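Local coordinates for protein monomethylamine methyltransferase MtmB1 (Methanosarcina barkeri, PDB 1NTH) that catalyses the transfer of the methyl group of monomethylamine to the corrinoid cofactor of its partner protein MtmC, a step in methanogenesis from methylamine, at residues Val111-Gly119 with Ala320-Leu329; Lys172-Glu183 with Glu205-Ala216. All coordinates share one frame; numbering follows the deposited sequence.

Contact 1 of 2, residues Val111-Gly119 with Ala320-Leu329; sequences VNVRKRSVG and ATISEFTDIL
K115 reaches across to the C-terminal end of helix 309-325, and its ammonium group makes all three hydrogen bonds between 111-119 and 320-329. CG lies anti to the backbone N (chi1 -178°) and the rest of the chain is fully extended, which delivers NZ to three acceptors. K115 NZ donates to S323 O at 2.9 Å, in that carbonyl's plane, and to T326 O at 2.8 Å, where it stands 28° off the plane. The third bond is a salt bridge, K115 NZ to D327 OD2 at 3.0 Å; the two side chains cross at about a right angle, and the carboxylate oxygen is met nearly along its C-O bond. D327 keeps its other oxygen for K100, so two lysines share one acid.

The turn that supplies T326 and D327 is itself braced. T326 OG1 donates to I322 O, and by accepting from I328 N at 3.1 Å it forms an ST turn just past the helix.

Apolar contacts lie on both flanks of the lysine. L329 sets CD2 against the backbone of K115, 3.7 Å from its N, while V118 CG2 packs on A320 CB at 3.7 Å. Between them, S323 faces the chain at R116, but its hydroxyl bonds back to C319 O in its own helix, and the R116 guanidinium turns to A122 O, T357 O and R361 O.

With an alanine at K115, the S323 and T326 carbonyls would probably lose this donor and D327 would lose one of its two lysine partners. The contact sets a positive charge from a distant part of the chain at the C-terminal end of helix 309-325, where carbonyls and the helix dipole would be expected to welcome it, joining 111-119 to the turn leading into barrel strand 330-333.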
loop_
_atom_site.group_PDB
_atom_site.type_symbol
_atom_site.label_atom_id
_atom_site.label_comp_id
_atom_site.label_asym_id
_atom_site.label_seq_id
_atom_site.Cartn_x
_atom_site.Cartn_y
_atom_site.Cartn_z
ATOM N N VAL A 111 -5.878 -13.334 -13.779
ATOM C CA VAL A 111 -6.697 -13.852 -14.869
ATOM C C VAL A 111 -8.142 -13.400 -14.718
ATOM O O VAL A 111 -8.642 -13.230 -13.604
ATOM C CB VAL A 111 -6.669 -15.403 -14.949
ATOM C CG1 VAL A 111 -5.260 -15.877 -15.279
ATOM C CG2 VAL A 111 -7.149 -16.013 -13.641
ATOM N N ASN A 112 -8.801 -13.185 -15.849
ATOM C CA ASN A 112 -10.192 -12.762 -15.845
ATOM C C ASN A 112 -11.116 -13.959 -15.928
ATOM O O ASN A 112 -10.921 -14.852 -16.753
ATOM C CB ASN A 112 -10.484 -11.841 -17.031
ATOM C CG ASN A 112 -9.661 -10.577 -17.000
ATOM O OD1 ASN A 112 -8.588 -10.503 -17.602
ATOM N ND2 ASN A 112 -10.151 -9.574 -16.285
ATOM N N VAL A 113 -12.121 -13.977 -15.063
ATOM C CA VAL A 113 -13.104 -15.049 -15.066
ATOM C C VAL A 113 -14.402 -14.454 -15.596
ATOM O O VAL A 113 -15.005 -13.590 -14.954
ATOM C CB VAL A 113 -13.347 -15.604 -13.648
ATOM C CG1 VAL A 113 -14.364 -16.754 -13.708
ATOM C CG2 VAL A 113 -12.036 -16.086 -13.048
ATOM N N ARG A 114 -14.809 -14.900 -16.782
ATOM C CA ARG A 114 -16.033 -14.415 -17.410
ATOM C C ARG A 114 -16.934 -15.591 -17.774
ATOM O O ARG A 114 -16.475 -16.727 -17.874
ATOM C CB ARG A 114 -15.692 -13.590 -18.656
ATOM C CG ARG A 114 -14.789 -12.393 -18.354
ATOM C CD ARG A 114 -14.691 -11.435 -19.534
ATOM N NE ARG A 114 -13.872 -10.262 -19.225
ATOM C CZ ARG A 114 -12.602 -10.112 -19.595
ATOM N NH1 ARG A 114 -11.993 -11.060 -20.295
ATOM N NH2 ARG A 114 -11.942 -9.009 -19.266
ATOM N N LYS A 115 -18.218 -15.318 -17.971
ATOM C CA LYS A 115 -19.170 -16.377 -18.287
ATOM C C LYS A 115 -18.899 -17.149 -19.577
ATOM O O LYS A 115 -18.456 -16.582 -20.582
ATOM C CB LYS A 115 -20.596 -15.814 -18.342
ATOM C CG LYS A 115 -21.642 -16.892 -18.617
ATOM C CD LYS A 115 -23.059 -16.349 -18.689
ATOM C CE LYS A 115 -24.048 -17.484 -18.959
ATOM N NZ LYS A 115 -25.449 -16.987 -19.041
ATOM N N ARG A 116 -19.164 -18.453 -19.528
ATOM C CA ARG A 116 -19.019 -19.332 -20.687
ATOM C C ARG A 116 -20.378 -19.966 -20.948
ATOM O O ARG A 116 -21.126 -20.258 -20.017
ATOM C CB ARG A 116 -18.007 -20.454 -20.426
ATOM C CG ARG A 116 -16.554 -20.015 -20.388
ATOM C CD ARG A 116 -15.608 -21.215 -20.288
ATOM N NE ARG A 116 -15.595 -22.033 -21.505
ATOM C CZ ARG A 116 -16.160 -23.233 -21.621
ATOM N NH1 ARG A 116 -16.796 -23.780 -20.590
ATOM N NH2 ARG A 116 -16.086 -23.891 -22.772
ATOM N N SER A 117 -20.701 -20.170 -22.217
ATOM C CA SER A 117 -21.967 -20.792 -22.573
ATOM C C SER A 117 -21.691 -22.246 -22.918
ATOM O O SER A 117 -20.540 -22.670 -22.983
ATOM C CB SER A 117 -22.582 -20.083 -23.780
ATOM O OG SER A 117 -21.725 -20.164 -24.906
ATOM N N VAL A 118 -22.752 -23.015 -23.124
ATOM C CA VAL A 118 -22.600 -24.411 -23.499
ATOM C C VAL A 118 -21.863 -24.434 -24.842
ATOM O O VAL A 118 -22.202 -23.673 -25.748
ATOM C CB VAL A 118 -23.980 -25.087 -23.657
ATOM C CG1 VAL A 118 -23.817 -26.495 -24.212
ATOM C CG2 VAL A 118 -24.692 -25.123 -22.313
ATOM N N GLY A 119 -20.846 -25.287 -24.951
ATOM C CA GLY A 119 -20.081 -25.400 -26.185
ATOM C C GLY A 119 -19.236 -24.186 -26.541
ATOM O O GLY A 119 -18.770 -24.056 -27.673
ATOM N N ALA A 320 -25.204 -26.817 -17.780
ATOM C CA ALA A 320 -25.787 -26.357 -19.034
ATOM C C ALA A 320 -27.047 -25.556 -18.738
ATOM O O ALA A 320 -27.307 -24.526 -19.358
ATOM C CB ALA A 320 -26.119 -27.541 -19.937
ATOM N N THR A 321 -27.828 -26.038 -17.778
ATOM C CA THR A 321 -29.067 -25.379 -17.399
ATOM C C THR A 321 -28.799 -24.054 -16.690
ATOM O O THR A 321 -29.436 -23.044 -16.986
ATOM C CB THR A 321 -29.905 -26.305 -16.504
ATOM O OG1 THR A 321 -30.194 -27.506 -17.231
ATOM C CG2 THR A 321 -31.211 -25.638 -16.102
ATOM N N ILE A 322 -27.857 -24.059 -15.754
ATOM C CA ILE A 322 -27.512 -22.837 -15.038
ATOM C C ILE A 322 -26.940 -21.812 -16.025
ATOM O O ILE A 322 -27.215 -20.615 -15.917
ATOM C CB ILE A 322 -26.488 -23.136 -13.914
ATOM C CG1 ILE A 322 -27.195 -23.835 -12.746
ATOM C CG2 ILE A 322 -25.806 -21.846 -13.450
ATOM C CD1 ILE A 322 -28.269 -22.998 -12.073
ATOM N N SER A 323 -26.166 -22.285 -16.997
ATOM C CA SER A 323 -25.569 -21.393 -17.993
ATOM C C SER A 323 -26.621 -20.803 -18.922
ATOM O O SER A 323 -26.517 -19.653 -19.351
ATOM C CB SER A 323 -24.533 -22.143 -18.832
ATOM O OG SER A 323 -23.460 -22.598 -18.029
ATOM N N GLU A 324 -27.638 -21.597 -19.228
ATOM C CA GLU A 324 -28.699 -21.164 -20.122
ATOM C C GLU A 324 -29.664 -20.153 -19.514
ATOM O O GLU A 324 -30.030 -19.173 -20.165
ATOM C CB GLU A 324 -29.494 -22.381 -20.610
ATOM C CG GLU A 324 -30.704 -22.031 -21.472
ATOM C CD GLU A 324 -30.322 -21.581 -22.871
ATOM O OE1 GLU A 324 -31.172 -20.964 -23.547
ATOM O OE2 GLU A 324 -29.180 -21.853 -23.297
ATOM N N PHE A 325 -30.059 -20.373 -18.263
ATOM C CA PHE A 325 -31.037 -19.504 -17.625
ATOM C C PHE A 325 -30.573 -18.496 -16.584
ATOM O O PHE A 325 -31.388 -17.726 -16.077
ATOM C CB PHE A 325 -32.160 -20.366 -17.040
ATOM C CG PHE A 325 -32.812 -21.253 -18.058
ATOM C CD1 PHE A 325 -32.409 -22.576 -18.207
ATOM C CD2 PHE A 325 -33.781 -20.746 -18.918
ATOM C CE1 PHE A 325 -32.955 -23.381 -19.206
ATOM C CE2 PHE A 325 -34.334 -21.541 -19.920
ATOM C CZ PHE A 325 -33.919 -22.861 -20.064
ATOM N N THR A 326 -29.284 -18.496 -16.256
ATOM C CA THR A 326 -28.759 -17.538 -15.283
ATOM C C THR A 326 -27.371 -17.093 -15.710
ATOM O O THR A 326 -26.809 -17.610 -16.678
ATOM C CB THR A 326 -28.620 -18.136 -13.858
ATOM O OG1 THR A 326 -27.433 -18.936 -13.786
ATOM C CG2 THR A 326 -29.824 -18.998 -13.509
ATOM N N ASP A 327 -26.826 -16.135 -14.970
ATOM C CA ASP A 327 -25.492 -15.626 -15.236
ATOM C C ASP A 327 -24.557 -16.055 -14.109
ATOM O O ASP A 327 -23.477 -15.496 -13.933
ATOM C CB ASP A 327 -25.532 -14.102 -15.352
ATOM C CG ASP A 327 -26.185 -13.638 -16.641
ATOM O OD1 ASP A 327 -26.722 -12.513 -16.666
ATOM O OD2 ASP A 327 -26.149 -14.395 -17.634
ATOM N N ILE A 328 -24.979 -17.061 -13.348
ATOM C CA ILE A 328 -24.182 -17.575 -12.238
ATOM C C ILE A 328 -22.880 -18.197 -12.733
ATOM O O ILE A 328 -22.894 -19.079 -13.588
ATOM C CB ILE A 328 -24.965 -18.651 -11.441
ATOM C CG1 ILE A 328 -26.197 -18.016 -10.790
ATOM C CG2 ILE A 328 -24.066 -19.275 -10.374
ATOM C CD1 ILE A 328 -27.110 -19.021 -10.088
ATOM N N LEU A 329 -21.756 -17.735 -12.194
ATOM C CA LEU A 329 -20.451 -18.273 -12.573
ATOM C C LEU A 329 -20.224 -19.547 -11.763
ATOM O O LEU A 329 -20.522 -19.584 -10.568
ATOM C CB LEU A 329 -19.351 -17.247 -12.277
ATOM C CG LEU A 329 -19.475 -15.942 -13.074
ATOM C CD1 LEU A 329 -18.495 -14.905 -12.517
ATOM C CD2 LEU A 329 -19.208 -16.212 -14.548
#

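Contact 2 of 2, residues Lys172-Glu183 with Glu205-Ala216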
loop_
_atom_site.group_PDB
_atom_site.type_symbol
_atom_site.label_atom_id
_atom_site.label_comp_id
_atom_site.label_asym_id
_atom_site.label_seq_id
_atom_site.Cartn_x
_atom_site.Cartn_y
_atom_site.Cartn_z
ATOM N N LYS A 172 -9.657 -26.029 16.102
ATOM C CA LYS A 172 -9.782 -25.214 17.305
ATOM C C LYS A 172 -8.534 -25.176 18.187
ATOM O O LYS A 172 -8.596 -24.802 19.358
ATOM C CB LYS A 172 -11.020 -25.632 18.108
ATOM C CG LYS A 172 -12.311 -25.340 17.349
ATOM C CD LYS A 172 -13.559 -25.572 18.177
ATOM C CE LYS A 172 -14.801 -25.284 17.341
ATOM N NZ LYS A 172 -16.065 -25.488 18.104
ATOM N N SER A 173 -7.397 -25.559 17.613
ATOM C CA SER A 173 -6.122 -25.503 18.319
ATOM C C SER A 173 -5.362 -24.366 17.633
ATOM O O SER A 173 -5.720 -23.961 16.520
ATOM C CB SER A 173 -5.333 -26.802 18.145
ATOM O OG SER A 173 -4.745 -26.870 16.855
ATOM N N PRO A 174 -4.321 -23.827 18.284
ATOM C CA PRO A 174 -3.569 -22.741 17.647
ATOM C C PRO A 174 -2.884 -23.219 16.368
ATOM O O PRO A 174 -2.588 -22.421 15.476
ATOM C CB PRO A 174 -2.579 -22.317 18.731
ATOM C CG PRO A 174 -2.396 -23.585 19.548
ATOM C CD PRO A 174 -3.812 -24.096 19.640
ATOM N N TYR A 175 -2.638 -24.523 16.276
ATOM C CA TYR A 175 -2.005 -25.077 15.085
ATOM C C TYR A 175 -2.903 -24.937 13.860
ATOM O O TYR A 175 -2.413 -24.838 12.734
ATOM C CB TYR A 175 -1.648 -26.550 15.290
ATOM C CG TYR A 175 -0.527 -26.765 16.275
ATOM C CD1 TYR A 175 -0.780 -27.274 17.550
ATOM C CD2 TYR A 175 0.792 -26.462 15.935
ATOM C CE1 TYR A 175 0.252 -27.481 18.456
ATOM C CE2 TYR A 175 1.834 -26.667 16.839
ATOM C CZ TYR A 175 1.554 -27.177 18.095
ATOM O OH TYR A 175 2.578 -27.396 18.987
ATOM N N GLU A 176 -4.218 -24.941 14.072
ATOM C CA GLU A 176 -5.149 -24.790 12.957
ATOM C C GLU A 176 -5.025 -23.374 12.403
ATOM O O GLU A 176 -5.040 -23.169 11.188
ATOM C CB GLU A 176 -6.595 -25.040 13.399
ATOM C CG GLU A 176 -7.585 -24.829 12.262
ATOM C CD GLU A 176 -9.035 -24.945 12.684
ATOM O OE1 GLU A 176 -9.382 -24.461 13.783
ATOM O OE2 GLU A 176 -9.832 -25.504 11.903
ATOM N N VAL A 177 -4.906 -22.399 13.301
ATOM C CA VAL A 177 -4.756 -21.001 12.893
ATOM C C VAL A 177 -3.434 -20.849 12.143
ATOM O O VAL A 177 -3.382 -20.241 11.069
ATOM C CB VAL A 177 -4.767 -20.050 14.117
ATOM C CG1 VAL A 177 -4.278 -18.656 13.718
ATOM C CG2 VAL A 177 -6.182 -19.952 14.678
ATOM N N LEU A 178 -2.367 -21.407 12.708
ATOM C CA LEU A 178 -1.051 -21.333 12.076
ATOM C C LEU A 178 -1.101 -21.937 10.673
ATOM O O LEU A 178 -0.573 -21.355 9.719
ATOM C CB LEU A 178 -0.006 -22.071 12.928
ATOM C CG LEU A 178 1.420 -22.116 12.364
ATOM C CD1 LEU A 178 1.950 -20.697 12.190
ATOM C CD2 LEU A 178 2.321 -22.910 13.304
ATOM N N ALA A 179 -1.738 -23.098 10.540
ATOM C CA ALA A 179 -1.837 -23.756 9.241
ATOM C C ALA A 179 -2.664 -22.945 8.248
ATOM O O ALA A 179 -2.324 -22.873 7.067
ATOM C CB ALA A 179 -2.437 -25.161 9.400
ATOM N N ALA A 180 -3.743 -22.330 8.725
ATOM C CA ALA A 180 -4.606 -21.537 7.856
ATOM C C ALA A 180 -3.838 -20.388 7.201
ATOM O O ALA A 180 -4.010 -20.118 6.011
ATOM C CB ALA A 180 -5.793 -20.988 8.653
ATOM N N LYS A 181 -2.999 -19.711 7.977
ATOM C CA LYS A 181 -2.219 -18.602 7.436
ATOM C C LYS A 181 -1.042 -19.124 6.619
ATOM O O LYS A 181 -0.787 -18.657 5.507
ATOM C CB LYS A 181 -1.681 -17.712 8.562
ATOM C CG LYS A 181 -2.746 -17.023 9.404
ATOM C CD LYS A 181 -2.094 -16.080 10.406
ATOM C CE LYS A 181 -3.091 -15.535 11.427
ATOM N NZ LYS A 181 -4.131 -14.647 10.826
ATOM N N THR A 182 -0.343 -20.112 7.172
ATOM C CA THR A 182 0.840 -20.690 6.535
ATOM C C THR A 182 0.591 -21.351 5.182
ATOM O O THR A 182 1.389 -21.210 4.250
ATOM C CB THR A 182 1.499 -21.716 7.480
ATOM O OG1 THR A 182 1.848 -21.065 8.708
ATOM C CG2 THR A 182 2.751 -22.312 6.852
ATOM N N GLU A 183 -0.515 -22.080 5.083
ATOM C CA GLU A 183 -0.889 -22.779 3.861
ATOM C C GLU A 183 -0.725 -21.907 2.615
ATOM O O GLU A 183 0.041 -22.239 1.709
ATOM C CB GLU A 183 -2.341 -23.246 3.999
ATOM C CG GLU A 183 -2.959 -23.892 2.778
ATOM C CD GLU A 183 -4.438 -24.166 2.997
ATOM O OE1 GLU A 183 -5.280 -23.517 2.342
ATOM O OE2 GLU A 183 -4.754 -25.024 3.845
ATOM N N GLU A 205 -7.907 -24.520 2.961
ATOM C CA GLU A 205 -8.238 -25.940 3.023
ATOM C C GLU A 205 -7.905 -26.696 4.306
ATOM O O GLU A 205 -8.684 -27.544 4.744
ATOM C CB GLU A 205 -7.584 -26.663 1.845
ATOM C CG GLU A 205 -8.031 -26.166 0.478
ATOM C CD GLU A 205 -9.537 -26.150 0.339
ATOM O OE1 GLU A 205 -10.184 -27.125 0.777
ATOM O OE2 GLU A 205 -10.076 -25.168 -0.217
ATOM N N THR A 206 -6.755 -26.404 4.900
ATOM C CA THR A 206 -6.334 -27.108 6.110
ATOM C C THR A 206 -7.238 -26.860 7.317
ATOM O O THR A 206 -7.455 -27.762 8.133
ATOM C CB THR A 206 -4.877 -26.746 6.476
ATOM O OG1 THR A 206 -4.025 -27.027 5.359
ATOM C CG2 THR A 206 -4.396 -27.568 7.668
ATOM N N SER A 207 -7.764 -25.644 7.430
ATOM C CA SER A 207 -8.643 -25.295 8.542
ATOM C C SER A 207 -10.042 -25.856 8.323
ATOM O O SER A 207 -10.533 -25.895 7.194
ATOM C CB SER A 207 -8.715 -23.773 8.696
ATOM O OG SER A 207 -8.924 -23.151 7.439
ATOM N N LEU A 208 -10.682 -26.285 9.408
ATOM C CA LEU A 208 -12.028 -26.848 9.330
ATOM C C LEU A 208 -13.048 -26.054 10.143
ATOM O O LEU A 208 -14.237 -26.043 9.815
ATOM C CB LEU A 208 -12.019 -28.306 9.806
ATOM C CG LEU A 208 -11.107 -29.275 9.048
ATOM C CD1 LEU A 208 -11.212 -30.661 9.673
ATOM C CD2 LEU A 208 -11.495 -29.317 7.579
ATOM N N SER A 209 -12.590 -25.390 11.200
ATOM C CA SER A 209 -13.486 -24.610 12.048
ATOM C C SER A 209 -13.659 -23.199 11.509
ATOM O O SER A 209 -12.888 -22.748 10.660
ATOM C CB SER A 209 -12.936 -24.523 13.471
ATOM O OG SER A 209 -11.794 -23.682 13.517
ATOM N N ALA A 210 -14.669 -22.502 12.014
ATOM C CA ALA A 210 -14.922 -21.133 11.591
ATOM C C ALA A 210 -13.735 -20.254 11.973
ATOM O O ALA A 210 -13.264 -19.455 11.161
ATOM C CB ALA A 210 -16.196 -20.604 12.244
ATOM N N GLN A 211 -13.241 -20.402 13.199
ATOM C CA GLN A 211 -12.119 -19.577 13.632
ATOM C C GLN A 211 -10.887 -19.835 12.777
ATOM O O GLN A 211 -10.134 -18.909 12.475
ATOM C CB GLN A 211 -11.811 -19.801 15.120
ATOM C CG GLN A 211 -11.285 -21.176 15.489
ATOM C CD GLN A 211 -11.424 -21.433 16.977
ATOM O OE1 GLN A 211 -12.525 -21.341 17.522
ATOM N NE2 GLN A 211 -10.318 -21.750 17.639
ATOM N N GLY A 212 -10.689 -21.086 12.370
ATOM C CA GLY A 212 -9.543 -21.403 11.536
ATOM C C GLY A 212 -9.659 -20.767 10.161
ATOM O O GLY A 212 -8.706 -20.159 9.664
ATOM N N ASN A 213 -10.826 -20.892 9.538
ATOM C CA ASN A 213 -11.027 -20.319 8.212
ATOM C C ASN A 213 -10.933 -18.798 8.228
ATOM O O ASN A 213 -10.371 -18.192 7.314
ATOM C CB ASN A 213 -12.385 -20.739 7.639
ATOM C CG ASN A 213 -12.464 -22.231 7.370
ATOM O OD1 ASN A 213 -11.533 -22.819 6.827
ATOM N ND2 ASN A 213 -13.585 -22.847 7.738
ATOM N N ILE A 214 -11.474 -18.187 9.274
ATOM C CA ILE A 214 -11.467 -16.733 9.396
ATOM C C ILE A 214 -10.060 -16.149 9.582
ATOM O O ILE A 214 -9.815 -14.994 9.230
ATOM C CB ILE A 214 -12.418 -16.303 10.548
ATOM C CG1 ILE A 214 -13.863 -16.584 10.119
ATOM C CG2 ILE A 214 -12.240 -14.820 10.885
ATOM C CD1 ILE A 214 -14.898 -16.408 11.224
ATOM N N SER A 215 -9.130 -16.948 10.099
ATOM C CA SER A 215 -7.764 -16.471 10.316
ATOM C C SER A 215 -6.910 -16.501 9.048
ATOM O O SER A 215 -5.816 -15.939 9.031
ATOM C CB SER A 215 -7.064 -17.316 11.386
ATOM O OG SER A 215 -6.703 -18.589 10.872
ATOM N N ALA A 216 -7.413 -17.136 7.993
ATOM C CA ALA A 216 -6.662 -17.276 6.744
ATOM C C ALA A 216 -6.295 -15.997 5.992
ATOM O O ALA A 216 -5.265 -15.963 5.316
ATOM C CB ALA A 216 -7.394 -18.234 5.807
HETATM O O HOH W 1 -10.536 -22.517 20.480
HETATM O O HOH W 2 -8.296 -22.705 15.798
HETATM O O HOH W 3 -3.257 -17.442 4.251
#
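E176 and E183 both send CG anti to the backbone N (chi1 178° and 175°) and continue extended, so each carries its carboxylate from helix 174-193 over to the backbone of 205-209. S209 turns OG between its own N and carbonyl carbon, facing E176.

Both E176 oxygens are gripped twice by protein donors. E176 OE2 takes S209 N at 2.8 Å, almost straight, and L208 N at 2.7 Å, nearly along the C-O bond. E176 OE1 receives a short bond from S209 OG, 2.5 Å, and on the other face of the carboxylate the backbone N of K172. S209 OG also accepts from G212 N as N-cap of helix 210-214, so the glutamate holds the capping residue in place. Water 2 ties E176 OE1 to Q211 NE2 and S173 O.

E183 does the same for the backbone at 205-206, ahead of helix 210-214. T206 N and E205 N use the syn lone pairs of its two oxygens, E205 N reaching E183 OE1 at 2.9 Å, while T206 OG1 takes the anti lone pair of E183 OE2 at 2.6 Å. N158 adds a bond to OE1.

Small residues let the backbones close between these acids. A180 CB sits 3.2 Å from G212 O and beside S215 OG, A179 CB meets T206 CG2 at 3.6 Å, and G212 leaves room for the E176 carboxylate. K181 bends at its end, so that NZ donates to S215 O in the carbonyl plane, on a lone pair.

The axes of 174-183 and 210-214 run 8.4 Å apart at 30°. Helix 240-251 packs against A210 and I214, strand 160-161 touches T206 and T182, and a fourth subunit packs on S173, L178, K181 and Q211, its N252 taking a bond from K181.

Contacts 1 and 2 lie on opposite sides of the chain's centre, their own centres 32 Å apart and their nearest atoms about 16 Å apart. They share no helix or strand. In sequence, 111-119 comes first, then both segments of contact 2, and finally 320-329, so the long-range pairing of contact 1 brackets the local one. Contact 1 lies beside the TIM barrel's parallel sheet, near strand 330-333; contact 2 joins helix 174-193 to the short helix 210-214, ahead of strand 227-231. Each also borders a subunit interface, with different neighbours: R114 meets the second and third subunits, contact 2 the fourth and fifth, within the dimer of trimers.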